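Local structure of thermostable carboxypeptidase 1 (1KA2) at residues L14-R19 / H63-N68; F349-A354 / N360-L365; H436-K439 / F444-K447. The protein removes amino acids one at a time from the C-terminus of peptides with broad specificity, as a homodimeric, cobalt-dependent metallocarboxypeptidase from a hyperthermophile. All coordinates share one frame; numbering follows the deposited sequence.

Contact 1 of 3, residues L14-R19 / H63-N68; sequences LAKYRR and HPEFVN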
ATOM      1  N   LEU A  14      -5.800 -19.454  16.622  1.00 37.45           N
ATOM      2  CA  LEU A  14      -4.775 -18.568  16.082  1.00 36.07           C
ATOM      3  C   LEU A  14      -4.470 -18.843  14.613  1.00 35.08           C
ATOM      4  O   LEU A  14      -4.168 -17.917  13.860  1.00 34.12           O
ATOM      5  CB  LEU A  14      -3.489 -18.658  16.915  1.00 33.94           C
ATOM      6  CG  LEU A  14      -3.605 -18.187  18.368  1.00 33.15           C
ATOM      7  CD1 LEU A  14      -2.232 -18.215  19.037  1.00 30.75           C
ATOM      8  CD2 LEU A  14      -4.201 -16.778  18.418  1.00 31.73           C
ATOM      9  N   ALA A  15      -4.550 -20.108  14.206  1.00 35.28           N
ATOM     10  CA  ALA A  15      -4.303 -20.481  12.814  1.00 36.07           C
ATOM     11  C   ALA A  15      -5.400 -19.891  11.921  1.00 37.38           C
ATOM     12  O   ALA A  15      -5.115 -19.371  10.850  1.00 38.60           O
ATOM     13  CB  ALA A  15      -4.273 -22.000  12.670  1.00 36.73           C
ATOM     14  N   LYS A  16      -6.654 -19.982  12.352  1.00 37.16           N
ATOM     15  CA  LYS A  16      -7.738 -19.408  11.566  1.00 38.64           C
ATOM     16  C   LYS A  16      -7.660 -17.888  11.626  1.00 36.71           C
ATOM     17  O   LYS A  16      -7.891 -17.216  10.633  1.00 38.16           O
ATOM     18  CB  LYS A  16      -9.100 -19.863  12.090  1.00 39.68           C
ATOM     19  CG  LYS A  16      -9.395 -21.324  11.842  1.00 42.58           C
ATOM     20  CD  LYS A  16     -10.707 -21.741  12.495  1.00 45.38           C
ATOM     21  CE  LYS A  16     -11.257 -22.985  11.832  1.00 43.30           C
ATOM     22  NZ  LYS A  16     -11.562 -22.701  10.408  1.00 45.20           N
ATOM     23  N   TYR A  17      -7.326 -17.350  12.795  1.00 37.41           N
ATOM     24  CA  TYR A  17      -7.221 -15.902  12.981  1.00 35.47           C
ATOM     25  C   TYR A  17      -6.216 -15.232  12.026  1.00 35.41           C
ATOM     26  O   TYR A  17      -6.386 -14.055  11.644  1.00 34.06           O
ATOM     27  CB  TYR A  17      -6.821 -15.583  14.420  1.00 34.53           C
ATOM     28  CG  TYR A  17      -6.872 -14.106  14.720  1.00 33.66           C
ATOM     29  CD1 TYR A  17      -8.095 -13.456  14.845  1.00 33.70           C
ATOM     30  CD2 TYR A  17      -5.703 -13.352  14.826  1.00 32.06           C
ATOM     31  CE1 TYR A  17      -8.165 -12.085  15.065  1.00 35.95           C
ATOM     32  CE2 TYR A  17      -5.756 -11.969  15.042  1.00 34.28           C
ATOM     33  CZ  TYR A  17      -6.999 -11.348  15.160  1.00 34.65           C
ATOM     34  OH  TYR A  17      -7.105  -9.999  15.363  1.00 34.30           O
ATOM     35  N   ARG A  18      -5.176 -15.973  11.646  1.00 34.12           N
ATOM     36  CA  ARG A  18      -4.154 -15.450  10.741  1.00 34.60           C
ATOM     37  C   ARG A  18      -4.788 -14.851   9.483  1.00 34.00           C
ATOM     38  O   ARG A  18      -4.388 -13.783   9.031  1.00 31.52           O
ATOM     39  CB  ARG A  18      -3.162 -16.558  10.348  1.00 35.51           C
ATOM     40  CG  ARG A  18      -2.112 -16.878  11.400  1.00 38.31           C
ATOM     41  CD  ARG A  18      -0.781 -17.146  10.742  1.00 38.03           C
ATOM     42  NE  ARG A  18       0.270 -17.285  11.741  1.00 40.42           N
ATOM     43  CZ  ARG A  18       1.550 -17.499  11.459  1.00 40.25           C
ATOM     44  NH1 ARG A  18       1.947 -17.602  10.201  1.00 37.08           N
ATOM     45  NH2 ARG A  18       2.430 -17.601  12.437  1.00 37.65           N
ATOM     46  N   ARG A  19      -5.773 -15.556   8.926  1.00 34.82           N
ATOM     47  CA  ARG A  19      -6.479 -15.102   7.728  1.00 36.63           C
ATOM     48  C   ARG A  19      -7.167 -13.781   8.008  1.00 34.31           C
ATOM     49  O   ARG A  19      -7.104 -12.847   7.223  1.00 35.69           O
ATOM     50  CB  ARG A  19      -7.555 -16.106   7.294  1.00 38.46           C
ATOM     51  CG  ARG A  19      -7.110 -17.120   6.299  1.00 45.07           C
ATOM     52  CD  ARG A  19      -8.280 -17.889   5.746  1.00 48.95           C
ATOM     53  NE  ARG A  19      -7.823 -18.812   4.711  1.00 52.12           N
ATOM     54  CZ  ARG A  19      -8.605 -19.629   4.031  1.00 51.53           C
ATOM     55  NH1 ARG A  19      -9.900 -19.653   4.270  1.00 52.33           N
ATOM     56  NH2 ARG A  19      -8.085 -20.412   3.104  1.00 55.20           N
ATOM     57  N   HIS A  63     -17.810 -17.118  11.189  1.00 44.29           N
ATOM     58  CA  HIS A  63     -17.987 -18.451  10.628  1.00 45.38           C
ATOM     59  C   HIS A  63     -18.254 -19.413  11.792  1.00 45.09           C
ATOM     60  O   HIS A  63     -17.621 -19.314  12.839  1.00 43.03           O
ATOM     61  CB  HIS A  63     -16.727 -18.872   9.870  1.00 47.21           C
ATOM     62  CG  HIS A  63     -16.912 -20.095   9.030  1.00 48.82           C
ATOM     63  ND1 HIS A  63     -17.144 -21.341   9.570  1.00 49.18           N
ATOM     64  CD2 HIS A  63     -16.938 -20.253   7.686  1.00 49.08           C
ATOM     65  CE1 HIS A  63     -17.306 -22.216   8.593  1.00 50.93           C
ATOM     66  NE2 HIS A  63     -17.187 -21.581   7.440  1.00 50.81           N
ATOM     67  N   PRO A  64     -19.203 -20.352  11.629  1.00 46.07           N
ATOM     68  CA  PRO A  64     -19.519 -21.310  12.698  1.00 48.21           C
ATOM     69  C   PRO A  64     -18.280 -21.955  13.330  1.00 48.15           C
ATOM     70  O   PRO A  64     -18.179 -22.068  14.554  1.00 48.12           O
ATOM     71  CB  PRO A  64     -20.406 -22.330  11.992  1.00 48.87           C
ATOM     72  CG  PRO A  64     -21.121 -21.490  10.974  1.00 48.66           C
ATOM     73  CD  PRO A  64     -20.009 -20.624  10.426  1.00 46.14           C
ATOM     74  N   GLU A  65     -17.344 -22.372  12.488  1.00 47.99           N
ATOM     75  CA  GLU A  65     -16.119 -22.992  12.962  1.00 49.49           C
ATOM     76  C   GLU A  65     -15.374 -22.089  13.939  1.00 48.39           C
ATOM     77  O   GLU A  65     -15.029 -22.508  15.049  1.00 49.30           O
ATOM     78  CB  GLU A  65     -15.209 -23.313  11.782  1.00 53.29           C
ATOM     79  CG  GLU A  65     -15.763 -24.359  10.849  1.00 57.70           C
ATOM     80  CD  GLU A  65     -14.870 -24.568   9.648  1.00 61.79           C
ATOM     81  OE1 GLU A  65     -13.644 -24.707   9.846  1.00 64.62           O
ATOM     82  OE2 GLU A  65     -15.387 -24.595   8.510  1.00 64.21           O
ATOM     83  N   PHE A  66     -15.133 -20.849  13.528  1.00 44.69           N
ATOM     84  CA  PHE A  66     -14.420 -19.910  14.377  1.00 43.00           C
ATOM     85  C   PHE A  66     -15.188 -19.639  15.671  1.00 42.82           C
ATOM     86  O   PHE A  66     -14.621 -19.710  16.763  1.00 42.49           O
ATOM     87  CB  PHE A  66     -14.174 -18.594  13.630  1.00 41.40           C
ATOM     88  CG  PHE A  66     -13.130 -17.719  14.272  1.00 38.83           C
ATOM     89  CD1 PHE A  66     -11.783 -18.058  14.208  1.00 40.56           C
ATOM     90  CD2 PHE A  66     -13.496 -16.578  14.965  1.00 37.23           C
ATOM     91  CE1 PHE A  66     -10.817 -17.268  14.829  1.00 37.64           C
ATOM     92  CE2 PHE A  66     -12.546 -15.789  15.587  1.00 36.60           C
ATOM     93  CZ  PHE A  66     -11.203 -16.134  15.518  1.00 37.26           C
ATOM     94  N   VAL A  67     -16.475 -19.334  15.556  1.00 41.72           N
ATOM     95  CA  VAL A  67     -17.268 -19.065  16.744  1.00 41.88           C
ATOM     96  C   VAL A  67     -17.303 -20.281  17.670  1.00 42.96           C
ATOM     97  O   VAL A  67     -17.160 -20.133  18.887  1.00 45.69           O
ATOM     98  CB  VAL A  67     -18.719 -18.647  16.388  1.00 41.01           C
ATOM     99  CG1 VAL A  67     -19.507 -18.375  17.664  1.00 38.30           C
ATOM    100  CG2 VAL A  67     -18.704 -17.404  15.509  1.00 35.61           C
ATOM    101  N   ASN A  68     -17.489 -21.475  17.107  1.00 43.85           N
ATOM    102  CA  ASN A  68     -17.524 -22.698  17.922  1.00 45.11           C
ATOM    103  C   ASN A  68     -16.231 -22.852  18.733  1.00 43.49           C
ATOM    104  O   ASN A  68     -16.269 -23.181  19.913  1.00 42.99           O
ATOM    105  CB  ASN A  68     -17.720 -23.955  17.045  1.00 46.32           C
ATOM    106  CG  ASN A  68     -19.145 -24.091  16.498  1.00 49.07           C
ATOM    107  OD1 ASN A  68     -20.115 -23.621  17.106  1.00 48.72           O
ATOM    108  ND2 ASN A  68     -19.276 -24.767  15.357  1.00 48.52           N
TER

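Contact 2 of 3, residues F349-A354 / N360-L365; sequences FIRTEA and NFHILL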
ATOM      1  N   PHE A 349     -13.345  28.613  19.371  1.00 41.01           N
ATOM      2  CA  PHE A 349     -14.375  27.768  18.792  1.00 40.58           C
ATOM      3  C   PHE A 349     -14.033  26.344  18.363  1.00 37.56           C
ATOM      4  O   PHE A 349     -14.838  25.437  18.558  1.00 36.48           O
ATOM      5  CB  PHE A 349     -14.989  28.492  17.596  1.00 43.16           C
ATOM      6  CG  PHE A 349     -15.756  29.726  17.966  1.00 47.08           C
ATOM      7  CD1 PHE A 349     -15.824  30.801  17.092  1.00 47.78           C
ATOM      8  CD2 PHE A 349     -16.421  29.810  19.183  1.00 48.08           C
ATOM      9  CE1 PHE A 349     -16.543  31.943  17.427  1.00 50.41           C
ATOM     10  CE2 PHE A 349     -17.141  30.947  19.524  1.00 49.34           C
ATOM     11  CZ  PHE A 349     -17.201  32.015  18.646  1.00 47.99           C
ATOM     12  N   ILE A 350     -12.851  26.146  17.789  1.00 34.38           N
ATOM     13  CA  ILE A 350     -12.472  24.838  17.261  1.00 32.01           C
ATOM     14  C   ILE A 350     -11.747  23.873  18.185  1.00 31.02           C
ATOM     15  O   ILE A 350     -10.631  24.113  18.624  1.00 29.25           O
ATOM     16  CB  ILE A 350     -11.635  25.008  15.969  1.00 31.34           C
ATOM     17  CG1 ILE A 350     -12.311  26.032  15.051  1.00 27.77           C
ATOM     18  CG2 ILE A 350     -11.480  23.675  15.255  1.00 29.39           C
ATOM     19  CD1 ILE A 350     -13.754  25.722  14.743  1.00 28.71           C
ATOM     20  N   ARG A 351     -12.394  22.746  18.442  1.00 30.56           N
ATOM     21  CA  ARG A 351     -11.831  21.726  19.303  1.00 31.59           C
ATOM     22  C   ARG A 351     -10.404  21.307  18.907  1.00 32.61           C
ATOM     23  O   ARG A 351      -9.516  21.259  19.759  1.00 31.84           O
ATOM     24  CB  ARG A 351     -12.751  20.508  19.299  1.00 32.50           C
ATOM     25  CG  ARG A 351     -12.244  19.350  20.112  1.00 34.06           C
ATOM     26  CD  ARG A 351     -12.975  18.086  19.713  1.00 40.71           C
ATOM     27  NE  ARG A 351     -12.005  17.015  19.535  1.00 46.11           N
ATOM     28  CZ  ARG A 351     -11.675  16.485  18.364  1.00 44.72           C
ATOM     29  NH1 ARG A 351     -12.241  16.911  17.241  1.00 44.43           N
ATOM     30  NH2 ARG A 351     -10.751  15.539  18.323  1.00 46.70           N
ATOM     31  N   THR A 352     -10.169  21.014  17.629  1.00 31.80           N
ATOM     32  CA  THR A 352      -8.836  20.579  17.209  1.00 33.49           C
ATOM     33  C   THR A 352      -7.736  21.621  17.400  1.00 34.70           C
ATOM     34  O   THR A 352      -6.552  21.314  17.294  1.00 34.48           O
ATOM     35  CB  THR A 352      -8.828  20.103  15.734  1.00 30.68           C
ATOM     36  OG1 THR A 352      -9.353  21.131  14.892  1.00 33.89           O
ATOM     37  CG2 THR A 352      -9.681  18.861  15.577  1.00 33.50           C
ATOM     38  N   GLU A 353      -8.118  22.855  17.694  1.00 37.82           N
ATOM     39  CA  GLU A 353      -7.130  23.907  17.903  1.00 38.96           C
ATOM     40  C   GLU A 353      -6.992  24.258  19.385  1.00 38.51           C
ATOM     41  O   GLU A 353      -6.044  24.937  19.795  1.00 38.35           O
ATOM     42  CB  GLU A 353      -7.524  25.146  17.100  1.00 42.82           C
ATOM     43  CG  GLU A 353      -7.886  24.830  15.658  1.00 48.78           C
ATOM     44  CD  GLU A 353      -7.664  25.998  14.731  1.00 52.43           C
ATOM     45  OE1 GLU A 353      -6.516  26.488  14.679  1.00 55.45           O
ATOM     46  OE2 GLU A 353      -8.629  26.420  14.054  1.00 55.25           O
ATOM     47  N   ALA A 354      -7.933  23.779  20.187  1.00 36.98           N
ATOM     48  CA  ALA A 354      -7.932  24.059  21.620  1.00 35.75           C
ATOM     49  C   ALA A 354      -6.620  23.707  22.316  1.00 36.02           C
ATOM     50  O   ALA A 354      -6.041  22.636  22.084  1.00 34.72           O
ATOM     51  CB  ALA A 354      -9.075  23.321  22.286  1.00 31.87           C
ATOM     52  N   ASN A 360     -10.452  19.853  26.931  1.00 35.31           N
ATOM     53  CA  ASN A 360     -11.439  18.978  27.536  1.00 34.56           C
ATOM     54  C   ASN A 360     -12.862  19.544  27.705  1.00 34.21           C
ATOM     55  O   ASN A 360     -13.811  18.785  27.901  1.00 31.23           O
ATOM     56  CB  ASN A 360     -10.890  18.436  28.857  1.00 37.27           C
ATOM     57  CG  ASN A 360      -9.795  17.398  28.637  1.00 38.40           C
ATOM     58  OD1 ASN A 360      -9.957  16.485  27.829  1.00 41.83           O
ATOM     59  ND2 ASN A 360      -8.686  17.530  29.353  1.00 37.98           N
ATOM     60  N   PHE A 361     -13.027  20.861  27.597  1.00 32.94           N
ATOM     61  CA  PHE A 361     -14.362  21.428  27.738  1.00 34.73           C
ATOM     62  C   PHE A 361     -15.126  21.242  26.423  1.00 35.51           C
ATOM     63  O   PHE A 361     -16.360  21.198  26.393  1.00 34.05           O
ATOM     64  CB  PHE A 361     -14.281  22.903  28.171  1.00 33.08           C
ATOM     65  CG  PHE A 361     -13.822  23.084  29.606  1.00 34.94           C
ATOM     66  CD1 PHE A 361     -12.545  23.555  29.900  1.00 35.26           C
ATOM     67  CD2 PHE A 361     -14.664  22.755  30.661  1.00 34.80           C
ATOM     68  CE1 PHE A 361     -12.110  23.696  31.221  1.00 36.51           C
ATOM     69  CE2 PHE A 361     -14.239  22.892  31.992  1.00 37.49           C
ATOM     70  CZ  PHE A 361     -12.957  23.365  32.270  1.00 35.33           C
ATOM     71  N   HIS A 362     -14.376  21.096  25.337  1.00 35.69           N
ATOM     72  CA  HIS A 362     -14.973  20.855  24.026  1.00 33.83           C
ATOM     73  C   HIS A 362     -15.539  19.440  24.046  1.00 33.23           C
ATOM     74  O   HIS A 362     -16.577  19.164  23.450  1.00 36.82           O
ATOM     75  CB  HIS A 362     -13.909  20.983  22.936  1.00 30.23           C
ATOM     76  CG  HIS A 362     -13.475  22.390  22.687  1.00 28.77           C
ATOM     77  ND1 HIS A 362     -14.057  23.187  21.724  1.00 29.75           N
ATOM     78  CD2 HIS A 362     -12.522  23.147  23.280  1.00 27.18           C
ATOM     79  CE1 HIS A 362     -13.478  24.374  21.730  1.00 28.12           C
ATOM     80  NE2 HIS A 362     -12.543  24.375  22.665  1.00 29.91           N
ATOM     81  N   ILE A 363     -14.862  18.544  24.752  1.00 31.94           N
ATOM     82  CA  ILE A 363     -15.326  17.160  24.835  1.00 30.96           C
ATOM     83  C   ILE A 363     -16.523  17.001  25.791  1.00 29.88           C
ATOM     84  O   ILE A 363     -17.456  16.238  25.514  1.00 27.41           O
ATOM     85  CB  ILE A 363     -14.179  16.225  25.285  1.00 28.92           C
ATOM     86  CG1 ILE A 363     -12.967  16.394  24.356  1.00 29.38           C
ATOM     87  CG2 ILE A 363     -14.657  14.790  25.284  1.00 27.74           C
ATOM     88  CD1 ILE A 363     -13.214  15.972  22.901  1.00 23.85           C
ATOM     89  N   LEU A 364     -16.489  17.713  26.919  1.00 30.95           N
ATOM     90  CA  LEU A 364     -17.585  17.657  27.898  1.00 30.31           C
ATOM     91  C   LEU A 364     -18.915  18.046  27.245  1.00 27.89           C
ATOM     92  O   LEU A 364     -19.913  17.360  27.410  1.00 29.73           O
ATOM     93  CB  LEU A 364     -17.284  18.590  29.083  1.00 32.96           C
ATOM     94  CG  LEU A 364     -18.443  19.053  29.984  1.00 35.71           C
ATOM     95  CD1 LEU A 364     -19.261  17.868  30.455  1.00 35.84           C
ATOM     96  CD2 LEU A 364     -17.874  19.827  31.177  1.00 36.87           C
ATOM     97  N   LEU A 365     -18.931  19.135  26.487  1.00 29.52           N
ATOM     98  CA  LEU A 365     -20.172  19.550  25.841  1.00 33.75           C
ATOM     99  C   LEU A 365     -20.646  18.501  24.826  1.00 34.94           C
ATOM    100  O   LEU A 365     -21.836  18.176  24.760  1.00 34.14           O
ATOM    101  CB  LEU A 365     -19.995  20.926  25.186  1.00 33.57           C
ATOM    102  CG  LEU A 365     -19.763  21.137  23.692  1.00 37.61           C
ATOM    103  CD1 LEU A 365     -20.997  20.789  22.875  1.00 36.93           C
ATOM    104  CD2 LEU A 365     -19.427  22.602  23.485  1.00 40.61           C
TER

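Contact 3 of 3, residues H436-K439 / F444-K447; sequences HIKK and FEEK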
ATOM      1  N   HIS A 436       3.464   9.007  37.822  1.00 46.51           N
ATOM      2  CA  HIS A 436       3.903   7.667  38.163  1.00 47.69           C
ATOM      3  C   HIS A 436       5.314   7.412  37.635  1.00 48.72           C
ATOM      4  O   HIS A 436       6.102   6.703  38.267  1.00 48.71           O
ATOM      5  CB  HIS A 436       2.922   6.641  37.609  1.00 48.43           C
ATOM      6  CG  HIS A 436       1.684   6.501  38.438  1.00 49.95           C
ATOM      7  ND1 HIS A 436       1.653   5.769  39.606  1.00 48.02           N
ATOM      8  CD2 HIS A 436       0.452   7.045  38.302  1.00 49.85           C
ATOM      9  CE1 HIS A 436       0.456   5.872  40.155  1.00 48.72           C
ATOM     10  NE2 HIS A 436      -0.292   6.641  39.384  1.00 48.22           N
ATOM     11  N   ILE A 437       5.641   7.996  36.486  1.00 48.25           N
ATOM     12  CA  ILE A 437       6.977   7.810  35.936  1.00 48.19           C
ATOM     13  C   ILE A 437       7.922   8.770  36.651  1.00 49.00           C
ATOM     14  O   ILE A 437       9.099   8.469  36.848  1.00 49.75           O
ATOM     15  CB  ILE A 437       7.026   8.063  34.396  1.00 45.53           C
ATOM     16  CG1 ILE A 437       8.414   7.699  33.859  1.00 43.26           C
ATOM     17  CG2 ILE A 437       6.716   9.513  34.080  1.00 44.95           C
ATOM     18  CD1 ILE A 437       8.543   7.787  32.365  1.00 43.01           C
ATOM     19  N   LYS A 438       7.385   9.921  37.050  1.00 49.09           N
ATOM     20  CA  LYS A 438       8.156  10.939  37.754  1.00 50.11           C
ATOM     21  C   LYS A 438       8.682  10.347  39.061  1.00 51.13           C
ATOM     22  O   LYS A 438       9.641  10.855  39.645  1.00 51.58           O
ATOM     23  CB  LYS A 438       7.266  12.154  38.035  1.00 48.13           C
ATOM     24  CG  LYS A 438       7.993  13.347  38.584  1.00 50.52           C
ATOM     25  CD  LYS A 438       9.031  13.873  37.612  1.00 51.54           C
ATOM     26  CE  LYS A 438       9.721  15.092  38.192  1.00 51.78           C
ATOM     27  NZ  LYS A 438      10.798  15.612  37.308  1.00 55.39           N
ATOM     28  N   LYS A 439       8.044   9.264  39.501  1.00 51.49           N
ATOM     29  CA  LYS A 439       8.419   8.562  40.723  1.00 52.52           C
ATOM     30  C   LYS A 439       9.576   7.596  40.485  1.00 52.93           C
ATOM     31  O   LYS A 439      10.527   7.564  41.263  1.00 53.22           O
ATOM     32  CB  LYS A 439       7.211   7.798  41.279  1.00 55.02           C
ATOM     33  CG  LYS A 439       7.560   6.731  42.308  1.00 58.01           C
ATOM     34  CD  LYS A 439       6.321   6.138  42.972  1.00 58.80           C
ATOM     35  CE  LYS A 439       5.427   5.407  41.982  1.00 62.19           C
ATOM     36  NZ  LYS A 439       4.161   4.933  42.622  1.00 62.17           N
ATOM     37  N   PHE A 444      13.401  12.861  35.229  1.00 46.14           N
ATOM     38  CA  PHE A 444      12.622  12.833  33.995  1.00 44.14           C
ATOM     39  C   PHE A 444      12.977  14.026  33.111  1.00 43.96           C
ATOM     40  O   PHE A 444      13.412  13.854  31.973  1.00 43.88           O
ATOM     41  CB  PHE A 444      11.123  12.861  34.340  1.00 43.57           C
ATOM     42  CG  PHE A 444      10.213  12.781  33.143  1.00 41.97           C
ATOM     43  CD1 PHE A 444       9.876  11.548  32.585  1.00 41.58           C
ATOM     44  CD2 PHE A 444       9.701  13.943  32.566  1.00 40.77           C
ATOM     45  CE1 PHE A 444       9.033  11.471  31.463  1.00 42.89           C
ATOM     46  CE2 PHE A 444       8.858  13.886  31.447  1.00 41.42           C
ATOM     47  CZ  PHE A 444       8.522  12.646  30.892  1.00 41.53           C
ATOM     48  N   GLU A 445      12.805  15.230  33.655  1.00 44.90           N
ATOM     49  CA  GLU A 445      13.079  16.491  32.948  1.00 45.59           C
ATOM     50  C   GLU A 445      14.495  16.570  32.399  1.00 45.45           C
ATOM     51  O   GLU A 445      14.707  16.941  31.243  1.00 44.08           O
ATOM     52  CB  GLU A 445      12.866  17.681  33.888  1.00 45.79           C
ATOM     53  CG  GLU A 445      11.903  17.401  35.033  1.00 50.26           C
ATOM     54  CD  GLU A 445      10.467  17.369  34.585  1.00 51.33           C
ATOM     55  OE1 GLU A 445       9.608  16.899  35.359  1.00 51.99           O
ATOM     56  OE2 GLU A 445      10.199  17.827  33.455  1.00 55.04           O
ATOM     57  N   GLU A 446      15.463  16.238  33.245  1.00 45.63           N
ATOM     58  CA  GLU A 446      16.859  16.278  32.858  1.00 46.23           C
ATOM     59  C   GLU A 446      17.124  15.345  31.675  1.00 44.67           C
ATOM     60  O   GLU A 446      17.873  15.690  30.763  1.00 44.05           O
ATOM     61  CB  GLU A 446      17.728  15.906  34.061  1.00 50.75           C
ATOM     62  CG  GLU A 446      19.220  15.875  33.781  1.00 55.75           C
ATOM     63  CD  GLU A 446      20.036  15.586  35.029  1.00 58.11           C
ATOM     64  OE1 GLU A 446      21.227  15.228  34.892  1.00 59.07           O
ATOM     65  OE2 GLU A 446      19.488  15.725  36.147  1.00 60.72           O
ATOM     66  N   LYS A 447      16.507  14.166  31.676  1.00 43.99           N
ATOM     67  CA  LYS A 447      16.694  13.236  30.567  1.00 42.65           C
ATOM     68  C   LYS A 447      16.089  13.773  29.259  1.00 41.37           C
ATOM     69  O   LYS A 447      16.660  13.577  28.186  1.00 40.30           O
ATOM     70  CB  LYS A 447      16.102  11.865  30.898  1.00 42.03           C
ATOM     71  CG  LYS A 447      16.891  11.094  31.958  1.00 43.30           C
ATOM     72  CD  LYS A 447      16.425   9.647  32.084  1.00 43.41           C
ATOM     73  CE  LYS A 447      17.114   8.934  33.242  1.00 45.14           C
ATOM     74  NZ  LYS A 447      18.597   8.985  33.138  1.00 46.17           N
TER

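Contact 1 of 3, residues L14-R19 / H63-N68
K16 and E65 form a salt bridge between helix 8-36 and helix 64-74. The two helices belong to the N-terminal helical part of the M32 carboxypeptidase chain. Their short segments run closer to antiparallel than parallel, at 133°, and their axes come no nearer than 10.7 Å.

One polar bond crosses between the segments. K16 NZ donates to E65 OE1 at 2.9 Å. The ammonium does not lie in the carboxylate plane; it comes from above, 48° out of it. The lysine chain bends only at its last torsion (chi4 -63°), which turns NZ toward the glutamate. The E65 chain runs extended beyond CG and meets it at about a right angle. Within 63-68, H63 sits at the N-cap of helix 64-74. Its ND1 accepts from E65 N at 3.1 Å, with the donor in the imidazole plane, so the first turn carrying E65 is capped.

The apolar part centres on F66. Its ring edge receives K16 CB, 3.9 Å from F66 CD1. F66 CZ in turn lies at the edge of the Y17 ring, 4.2 Å from Y17 CD1. F66 CE1 also reaches the backbone at Y17 N, obliquely. L90 of helix 81-99 touches both Y17 and F66, so a third helix joins the packing. R19, further along the helix, pairs with E59 of the second subunit.

The same lysine thus serves both parts. Its CB packs at the edge of the phenylalanine ring, while its charge meets an exposed carboxylate. Such an ion pair probably adds less to the joint than the apolar packing beside it.

Contact 2 of 3, residues F349-A354 / N360-L365
R351, of the I/NRXXA/SD motif of the M32 family, lies against H362 of helix 359-375. The motif residues I350-A354 include a 3-10 turn, 351-353. They fold back onto the first turns of the helix.

The main interaction is a CH-pi contact. R351 CA stands over one face of the H362 imidazole, 3.8 Å from its centroid and 21° off the ring normal. It is displaced toward the rim, on the ND1 side. The histidine has CG anti to its own carbonyl carbon (chi1 -72°), and this carries the ring toward the 3-10 turn. At the ring edge, F349 O lies near the plane, 3.6 Å from H362 CE1. That carbonyl is hydrogen-bonded to Q408 of the GXXQDXHW motif.

Apolar contacts surround this core. R351 CG packs on H362 CB at 3.7 Å. A354 CB approaches the other end of the ring obliquely and lies 3.6 Å from H362 CD2. No hydrogen bond joins the two segments; CH-pi and van der Waals contacts join them.

The arginine then leaves the histidine. Its chain bends at chi3, and the guanidinium plane stands 71° from the imidazole plane. R351 NH1 forms a salt bridge with D409, also of the GXXQDXHW motif, and Y423 makes a cation-pi contact. The R351 side chain lies about 8 Å from the bound magnesium ion, near the metal ligands without touching them. On the helix side, I363 CD1 meets the guanidinium obliquely, 3.7 Å from R351 NE.

Contact 3 of 3, residues H436-K439 / F444-K447
K438 and E445 form a salt bridge across the short turn between consecutive helices 421-440 and 444-450 of this mainly helical M32 fold. The turn lies away from the metal site.

The lysine chain can be followed from its base. K438 CB and CG have no close partner in 444-447; CG is anti to the backbone N (chi1 -172°). The chain bends at chi2 (62°) and is extended beyond that. This bend brings K438 CD across F444, 4.0 Å from F444 CB. The same CD is 3.8 Å from E445 OE1. K438 CE comes next, 3.4 Å from E445 OE1. K438 NZ at the tip then donates to E445 OE1 at 2.6 Å, a short bond. It uses the anti lone pair of that oxygen, the one pointing away from OE2. K438 NZ also comes 3.1 Å from E445 CG, and it has a weak hydrogen bond to P442 O in the turn.

The glutamate is bent at chi2, and this folds its carboxylate back toward the lysine. Y434 OH is a second partner of E445 OE1. E445 OE2 lies close to an E314 carboxylate oxygen, so the lysine charge probably eases a crowding of like charges. A methionine in place of K438 would probably leave E445 without its positive mate, its carboxylate facing E314 less compensated.

The inner side of the turn is apolar. I437 approaches F444 at about a right angle and puts CG2 and CD1 toward the ring's CD1 and CE1. F304 of helix 295-309 touches both residues, and I456 packs on F444. I437 CD1 meets the ring at its edge, near the plane, 3.8 Å from F444 CE1.

The contacts follow one another along the chain and share no residue. Contact 1 joins helices 8-36 and 64-74 near the N-terminus. Contact 2 folds a motif loop onto helix 359-375, and contact 3 turns helix 421-440 into helix 444-450. Centre to centre, contacts 1 and 2 are about 42 Å apart, on opposite sides of the chain's centre. Contacts 1 and 3 are about 44 Å apart, and contacts 2 and 3 about 29 Å. Early residues of helix 421-440 touch contact 2, and its end forms contact 3. The metal-site neighbourhood (contact 2), the subunit-facing N-terminal helices (contact 1) and the peripheral turn (contact 3) are thus separate parts of one family fold, without direct touch.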